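Local coordinates for type-2Ba cytolytic delta-endotoxin (Bacillus thuringiensis serovar israelensis, PDB 2RCI), which probably kills the larvae of dipteran insects by making pores in the epithelial cell membrane of the midgut, at residues Y15-Y20 against S141-D146; P55-T60 against V189-D194; G61-S66 against V182-L187. All blocks are in the same frame, centred on the assembly; numbering follows the deposited sequence.

Contact 1: residues Y15-Y20 against S141-D146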
# COMPACT_ATOMS: atom_id res chain seq x y z
N TYR A 15 -9.28 6.59 -6.28
CA TYR A 15 -9.96 6.19 -7.50
C TYR A 15 -11.46 6.20 -7.17
O TYR A 15 -12.07 5.17 -6.95
CB TYR A 15 -9.46 4.83 -7.97
CG TYR A 15 -9.83 4.52 -9.40
CD1 TYR A 15 -8.97 4.86 -10.45
CD2 TYR A 15 -11.03 3.86 -9.70
CE1 TYR A 15 -9.32 4.57 -11.78
CE2 TYR A 15 -11.38 3.58 -11.03
CZ TYR A 15 -10.53 3.94 -12.06
OH TYR A 15 -10.87 3.65 -13.40
N VAL A 16 -12.03 7.41 -7.11
CA VAL A 16 -13.44 7.60 -6.73
C VAL A 16 -14.07 8.71 -7.59
O VAL A 16 -13.34 9.57 -8.13
CB VAL A 16 -13.60 7.98 -5.19
CG1 VAL A 16 -12.91 6.94 -4.27
CG2 VAL A 16 -13.03 9.38 -4.91
N GLU A 17 -15.39 8.70 -7.71
CA GLU A 17 -16.12 9.83 -8.31
C GLU A 17 -16.02 11.05 -7.39
O GLU A 17 -15.98 10.92 -6.18
CB GLU A 17 -17.60 9.45 -8.51
CG GLU A 17 -17.85 8.31 -9.49
CD GLU A 17 -19.36 8.02 -9.65
OE1 GLU A 17 -20.09 8.93 -10.11
OE2 GLU A 17 -19.80 6.92 -9.31
N PRO A 18 -16.00 12.27 -7.98
CA PRO A 18 -15.82 13.49 -7.18
C PRO A 18 -16.86 13.64 -6.06
O PRO A 18 -16.53 14.14 -4.99
CB PRO A 18 -15.96 14.62 -8.21
CG PRO A 18 -15.65 14.00 -9.51
CD PRO A 18 -16.12 12.56 -9.42
N GLN A 19 -18.09 13.19 -6.31
CA GLN A 19 -19.19 13.32 -5.34
C GLN A 19 -18.95 12.49 -4.08
O GLN A 19 -19.60 12.71 -3.04
CB GLN A 19 -20.50 12.92 -6.00
CG GLN A 19 -20.58 11.43 -6.29
CD GLN A 19 -21.64 11.07 -7.30
OE1 GLN A 19 -22.79 11.47 -7.17
NE2 GLN A 19 -21.25 10.29 -8.31
N TYR A 20 -17.99 11.56 -4.17
CA TYR A 20 -17.66 10.69 -3.06
C TYR A 20 -16.30 11.00 -2.45
O TYR A 20 -15.88 10.28 -1.56
CB TYR A 20 -17.76 9.22 -3.48
CG TYR A 20 -19.19 8.81 -3.78
CD1 TYR A 20 -20.16 8.89 -2.79
CD2 TYR A 20 -19.56 8.38 -5.05
CE1 TYR A 20 -21.47 8.53 -3.04
CE2 TYR A 20 -20.88 8.02 -5.33
CZ TYR A 20 -21.83 8.09 -4.31
OH TYR A 20 -23.14 7.73 -4.53
N SER A 141 -8.37 4.60 -2.00
CA SER A 141 -9.82 4.72 -1.87
C SER A 141 -10.43 4.36 -3.22
O SER A 141 -9.95 4.82 -4.26
CB SER A 141 -10.23 6.13 -1.44
OG SER A 141 -9.66 6.48 -0.18
N ILE A 142 -11.46 3.53 -3.21
CA ILE A 142 -11.91 2.96 -4.46
C ILE A 142 -13.42 2.97 -4.50
O ILE A 142 -14.08 2.46 -3.60
CB ILE A 142 -11.41 1.50 -4.59
CG1 ILE A 142 -9.91 1.42 -4.27
CG2 ILE A 142 -11.74 0.95 -6.02
CD1 ILE A 142 -9.44 0.01 -3.82
N GLN A 143 -13.95 3.53 -5.58
CA GLN A 143 -15.39 3.59 -5.79
C GLN A 143 -15.64 3.68 -7.29
O GLN A 143 -15.17 4.58 -7.95
CB GLN A 143 -16.04 4.74 -5.01
CG GLN A 143 -17.55 4.88 -5.26
CD GLN A 143 -17.83 5.75 -6.47
OE1 GLN A 143 -17.16 6.77 -6.65
NE2 GLN A 143 -18.79 5.35 -7.32
N ASN A 144 -16.37 2.70 -7.80
CA ASN A 144 -16.78 2.70 -9.21
C ASN A 144 -17.90 1.68 -9.40
O ASN A 144 -18.48 1.21 -8.43
CB ASN A 144 -15.56 2.50 -10.15
CG ASN A 144 -15.16 1.03 -10.34
OD1 ASN A 144 -15.58 0.14 -9.57
ND2 ASN A 144 -14.32 0.79 -11.35
N GLU A 145 -18.22 1.34 -10.64
CA GLU A 145 -19.33 0.41 -10.90
C GLU A 145 -19.21 -0.94 -10.17
O GLU A 145 -20.22 -1.52 -9.76
CB GLU A 145 -19.54 0.21 -12.40
CG GLU A 145 -18.35 -0.43 -13.12
CD GLU A 145 -17.29 0.54 -13.64
OE1 GLU A 145 -17.29 1.76 -13.29
OE2 GLU A 145 -16.46 0.03 -14.43
N ASP A 146 -17.98 -1.41 -9.99
CA ASP A 146 -17.72 -2.70 -9.38
C ASP A 146 -17.66 -2.66 -7.85
O ASP A 146 -17.50 -3.69 -7.21
CB ASP A 146 -16.47 -3.38 -9.95
CG ASP A 146 -16.68 -3.87 -11.37
OD1 ASP A 146 -17.83 -4.23 -11.72
OD2 ASP A 146 -15.70 -3.90 -12.13
O HOH W 1 -13.37 2.70 -13.40
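Gln143 brings its amide obliquely against the CD2 side of the Tyr20 ring and up to the side chain of Glu17. Its CG is anti to the backbone N (chi1 177°), and the chain then bends at chi2, which brings the amide up to the 15-20 loop. Both ends of that amide are used. OE1 accepts from Glu17 N at 2.8 Å, nearly along the C=O axis. NE2 gives a hydrogen to Glu17 OE2 at 2.7 Å, on the anti side of the carboxylate. Two bonds to one residue fix the rotation of the amide. The Tyr20 ring is turned 61° from the amide plane, and its CD2 lies 3.3 Å from Gln143 OE1. Val16 CG1 packs on Gln143 CB at 3.9 Å. The backbones pair in parallel for a short way: Tyr15 N binds Ser141 O, and Gln143 N binds Tyr15 O. Tyr15 OH and Asn144 ND2 share a water; the same hydroxyl also bonds to Ser95 OG. Asn144 OD1 closes an Asx turn with Asp146 N. The contact continues the parallel pairing of strands 11-15 and 132-142. Tyr15 and Ile142 touch helix 96-110, Val16 and Ser141 helix 21-31. Met151 of strand 150-162 touches Val16, Tyr20 and Gln143.

Contact 2: residues P55-T60 against V189-D194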
# COMPACT_ATOMS: atom_id res chain seq x y z
N PRO A 55 -18.92 2.55 11.07
CA PRO A 55 -20.32 2.20 10.84
C PRO A 55 -20.56 1.63 9.44
O PRO A 55 -19.84 1.99 8.49
CB PRO A 55 -21.05 3.54 10.99
CG PRO A 55 -20.05 4.57 10.64
CD PRO A 55 -18.71 4.01 11.12
N ASN A 56 -21.56 0.75 9.32
CA ASN A 56 -21.98 0.26 8.00
C ASN A 56 -20.79 -0.29 7.18
O ASN A 56 -20.69 -0.03 5.99
CB ASN A 56 -22.65 1.39 7.21
CG ASN A 56 -23.79 2.05 7.99
OD1 ASN A 56 -23.73 3.23 8.33
ND2 ASN A 56 -24.83 1.27 8.27
N ALA A 57 -19.90 -1.02 7.84
CA ALA A 57 -18.64 -1.39 7.23
C ALA A 57 -18.32 -2.86 7.45
O ALA A 57 -18.81 -3.47 8.41
CB ALA A 57 -17.51 -0.49 7.73
N GLY A 58 -17.50 -3.44 6.57
CA GLY A 58 -17.00 -4.80 6.78
C GLY A 58 -15.63 -4.97 6.15
O GLY A 58 -15.30 -4.29 5.17
N VAL A 59 -14.88 -5.93 6.67
CA VAL A 59 -13.54 -6.20 6.15
C VAL A 59 -13.65 -7.34 5.14
O VAL A 59 -14.16 -8.42 5.46
CB VAL A 59 -12.53 -6.52 7.28
CG1 VAL A 59 -11.15 -6.93 6.73
CG2 VAL A 59 -12.41 -5.33 8.25
N THR A 60 -13.16 -7.10 3.93
CA THR A 60 -13.24 -8.08 2.83
C THR A 60 -11.92 -8.83 2.54
O THR A 60 -11.87 -9.71 1.65
CB THR A 60 -13.69 -7.39 1.55
OG1 THR A 60 -12.80 -6.31 1.25
CG2 THR A 60 -15.13 -6.83 1.76
N VAL A 189 -11.42 -2.60 3.69
CA VAL A 189 -12.70 -2.36 4.37
C VAL A 189 -13.67 -1.68 3.40
O VAL A 189 -13.31 -0.72 2.69
CB VAL A 189 -12.51 -1.55 5.69
CG1 VAL A 189 -11.93 -0.17 5.40
CG2 VAL A 189 -13.87 -1.39 6.44
N VAL A 190 -14.89 -2.21 3.31
CA VAL A 190 -15.92 -1.56 2.52
C VAL A 190 -16.92 -0.89 3.47
O VAL A 190 -17.26 -1.46 4.52
CB VAL A 190 -16.61 -2.53 1.54
CG1 VAL A 190 -15.59 -3.10 0.55
CG2 VAL A 190 -17.34 -3.69 2.29
N GLN A 191 -17.33 0.32 3.12
CA GLN A 191 -18.36 1.04 3.88
C GLN A 191 -19.44 1.48 2.90
O GLN A 191 -19.13 1.89 1.75
CB GLN A 191 -17.77 2.27 4.59
CG GLN A 191 -18.79 3.08 5.44
CD GLN A 191 -18.12 4.23 6.18
OE1 GLN A 191 -17.63 5.18 5.56
NE2 GLN A 191 -18.10 4.16 7.51
N ALA A 192 -20.71 1.36 3.32
CA ALA A 192 -21.82 1.90 2.53
C ALA A 192 -21.52 3.35 2.14
O ALA A 192 -21.01 4.14 2.94
CB ALA A 192 -23.17 1.80 3.29
N LEU A 193 -21.81 3.68 0.90
CA LEU A 193 -21.66 5.03 0.41
C LEU A 193 -22.57 5.97 1.19
O LEU A 193 -23.70 5.69 1.39
CB LEU A 193 -21.93 5.12 -1.09
CG LEU A 193 -20.95 4.53 -2.07
CD1 LEU A 193 -21.45 4.53 -3.50
CD2 LEU A 193 -19.58 5.12 -1.99
N ASP A 194 -21.98 7.00 1.74
CA ASP A 194 -22.33 8.38 1.57
C ASP A 194 -23.60 8.72 0.88
O ASP A 194 -23.61 8.74 -0.27
CB ASP A 194 -22.12 9.25 2.77
CG ASP A 194 -20.77 9.17 3.35
OD1 ASP A 194 -20.56 8.26 4.09
OD2 ASP A 194 -19.95 10.05 3.17
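Gln191 reaches across to Pro55, its side chain oblique to the proline ring, with NE2 near CG and CD. With chi1 at -179° and the rest of the chain extended, the amide reaches the Pro55 carbonyl. NE2 gives a hydrogen to Pro55 O at 2.9 Å. That bond lies in the carbonyl plane, on a lone pair, and also close to the plane of the glutamine amide. The other end of the amide, OE1, accepts from Gln23 and Arg26, so both ends are held. On the same face of the sheet Ala57 CB meets Val189 CG2 at 4.0 Å. On the opposite face Thr60 and Val190 cross at about a right angle. Thr60 CG2 lies 3.9 Å from both methyls of Val190, CG1 and CG2, while Thr60 OG1 bonds to Leu89 O. The backbones of the two strands run antiparallel. Gly58 and Val190 form a hydrogen-bonded pair, with Val190 N to Gly58 O at 2.8 Å. Ala192 N adds a bond to Asn56 O just before strand 57-64 begins. Strand 177-192 lies between strands 57-64 and 150-162 here. Helix 21-31 packs on the face of Val189 and Gln191 through Phe31 and Leu27. On the other face Val190 touches Leu91.

Contact 3: residues G61-S66 against V182-L187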
# COMPACT_ATOMS: atom_id res chain seq x y z
N GLY A 61 -10.86 -8.45 3.23
CA GLY A 61 -9.59 -9.11 3.06
C GLY A 61 -8.51 -8.54 3.95
O GLY A 61 -8.55 -7.36 4.30
N THR A 62 -7.55 -9.39 4.34
CA THR A 62 -6.42 -8.94 5.13
C THR A 62 -5.20 -9.76 4.74
O THR A 62 -5.32 -10.86 4.17
CB THR A 62 -6.60 -9.17 6.67
OG1 THR A 62 -6.64 -10.59 6.95
CG2 THR A 62 -7.85 -8.50 7.25
N ILE A 63 -4.03 -9.20 5.05
CA ILE A 63 -2.76 -9.92 5.02
C ILE A 63 -1.82 -9.29 6.04
O ILE A 63 -1.85 -8.09 6.29
CB ILE A 63 -2.09 -9.91 3.62
CG1 ILE A 63 -0.87 -10.84 3.62
CG2 ILE A 63 -1.71 -8.47 3.23
CD1 ILE A 63 -0.44 -11.28 2.22
N ASN A 64 -0.97 -10.12 6.65
CA ASN A 64 -0.02 -9.66 7.65
C ASN A 64 1.07 -10.71 7.70
O ASN A 64 1.11 -11.53 8.62
CB ASN A 64 -0.71 -9.50 9.03
CG ASN A 64 0.26 -9.08 10.14
OD1 ASN A 64 1.28 -8.42 9.90
ND2 ASN A 64 -0.07 -9.47 11.38
N GLN A 65 1.96 -10.67 6.71
CA GLN A 65 3.04 -11.65 6.63
C GLN A 65 4.05 -11.29 5.57
O GLN A 65 3.80 -10.42 4.73
CB GLN A 65 2.47 -13.03 6.29
CG GLN A 65 1.92 -13.10 4.85
CD GLN A 65 1.55 -14.50 4.45
OE1 GLN A 65 0.56 -15.03 4.93
NE2 GLN A 65 2.33 -15.10 3.57
N SER A 66 5.16 -12.02 5.57
CA SER A 66 6.17 -11.86 4.52
C SER A 66 5.63 -12.42 3.21
O SER A 66 4.96 -13.46 3.17
CB SER A 66 7.46 -12.55 4.96
OG SER A 66 7.99 -11.84 6.09
N VAL A 182 10.29 -8.71 1.87
CA VAL A 182 9.16 -7.80 1.90
C VAL A 182 8.04 -8.35 2.78
O VAL A 182 7.54 -9.47 2.52
CB VAL A 182 8.60 -7.57 0.45
CG1 VAL A 182 7.33 -6.67 0.50
CG2 VAL A 182 9.68 -6.96 -0.42
N LYS A 183 7.69 -7.61 3.84
CA LYS A 183 6.57 -7.94 4.72
C LYS A 183 5.43 -6.99 4.35
O LYS A 183 5.64 -5.82 4.14
CB LYS A 183 6.90 -7.76 6.22
CG LYS A 183 5.82 -8.41 7.07
CD LYS A 183 6.01 -8.34 8.59
CE LYS A 183 4.87 -9.15 9.24
NZ LYS A 183 5.14 -9.61 10.63
N MET A 184 4.24 -7.55 4.23
CA MET A 184 3.08 -6.79 3.82
C MET A 184 2.02 -6.85 4.90
O MET A 184 1.70 -7.93 5.40
CB MET A 184 2.51 -7.42 2.56
CG MET A 184 1.43 -6.63 1.89
SD MET A 184 1.17 -7.40 0.29
CE MET A 184 -0.22 -6.44 -0.31
N LYS A 185 1.44 -5.70 5.22
CA LYS A 185 0.30 -5.61 6.11
C LYS A 185 -0.75 -4.80 5.37
O LYS A 185 -0.51 -3.66 4.96
CB LYS A 185 0.67 -4.88 7.40
CG LYS A 185 1.66 -5.63 8.28
CD LYS A 185 2.23 -4.72 9.36
CE LYS A 185 2.97 -5.53 10.41
NZ LYS A 185 3.59 -4.58 11.38
N ALA A 186 -1.93 -5.38 5.20
CA ALA A 186 -2.97 -4.71 4.43
C ALA A 186 -4.35 -5.20 4.89
O ALA A 186 -4.50 -6.33 5.41
CB ALA A 186 -2.77 -4.98 2.93
N LEU A 187 -5.35 -4.36 4.70
CA LEU A 187 -6.73 -4.80 4.85
C LEU A 187 -7.60 -4.05 3.86
O LEU A 187 -7.26 -2.92 3.47
CB LEU A 187 -7.23 -4.56 6.29
CG LEU A 187 -7.54 -3.13 6.81
CD1 LEU A 187 -8.77 -2.51 6.18
CD2 LEU A 187 -7.76 -3.18 8.32
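Ile63 and Ala186 face each other as an antiparallel hydrogen-bonded pair, and each satisfies the other's N-H and C=O. Ile63 N reaches Ala186 O at 2.9 Å, and Ala186 N returns the bond to Ile63 O. Gln65 and Met184 repeat the exchange one pair further on. There Gln65 N gives to Met184 O, and Met184 N to Gln65 O. Lys183 and Lys185 bond instead to Glu159 and Ala157 of strand 150-162, on the other side of strand 177-192. CA-H groups supplement the regular bonds, as where Leu187 CA comes 3.2 Å from Gly61 O. Side chains divide by face. Ile63 places CG2 3.7 Å from Ala186 CB and 3.9 Å from Met184 CG. On the other face Asn64 and Lys185 lie side by side, pointing the same way. Asn64 OD1 rests against the lysine chain, 3.2 Å from CG of Lys185; the ammonium goes on to weak partners, Phe42 O and Glu159. Gln65 NE2 gives a hydrogen to O of the next residue, Ser66, at 3.1 Å. The chemistry thus differs by face. Backbone bonds set the register, and Ile63 and Met184 pack on helix 74-89. The other face is polar around Asn64, Lys183 and Lys185 and becomes apolar at Leu187, which packs on helix 44-53.

Contacts 2 and 3 are successive parts of one antiparallel pairing, between strands 57-64 and 177-192. Contact 1 lies at the end of the parallel pair 11-15 and 132-142, in the same sheet. Contact 3 is nearest the middle of the chain, its centre about 10 Å from the chain's centre, and is partly buried. Contact 2 is a surface contact, and contact 1 is partly buried although it lies about as far out. All hydrogen bonds across contact 3 are between backbones; its side chains add apolar packing. Near the strand ends, glutamine amides add bonds: Gln143 to Glu17 in contact 1, Gln191 to Pro55 in contact 2. Contacts 1 and 2 touch, where Leu193 packs on Tyr20 and Gln143. Contact 3 does not touch contact 1.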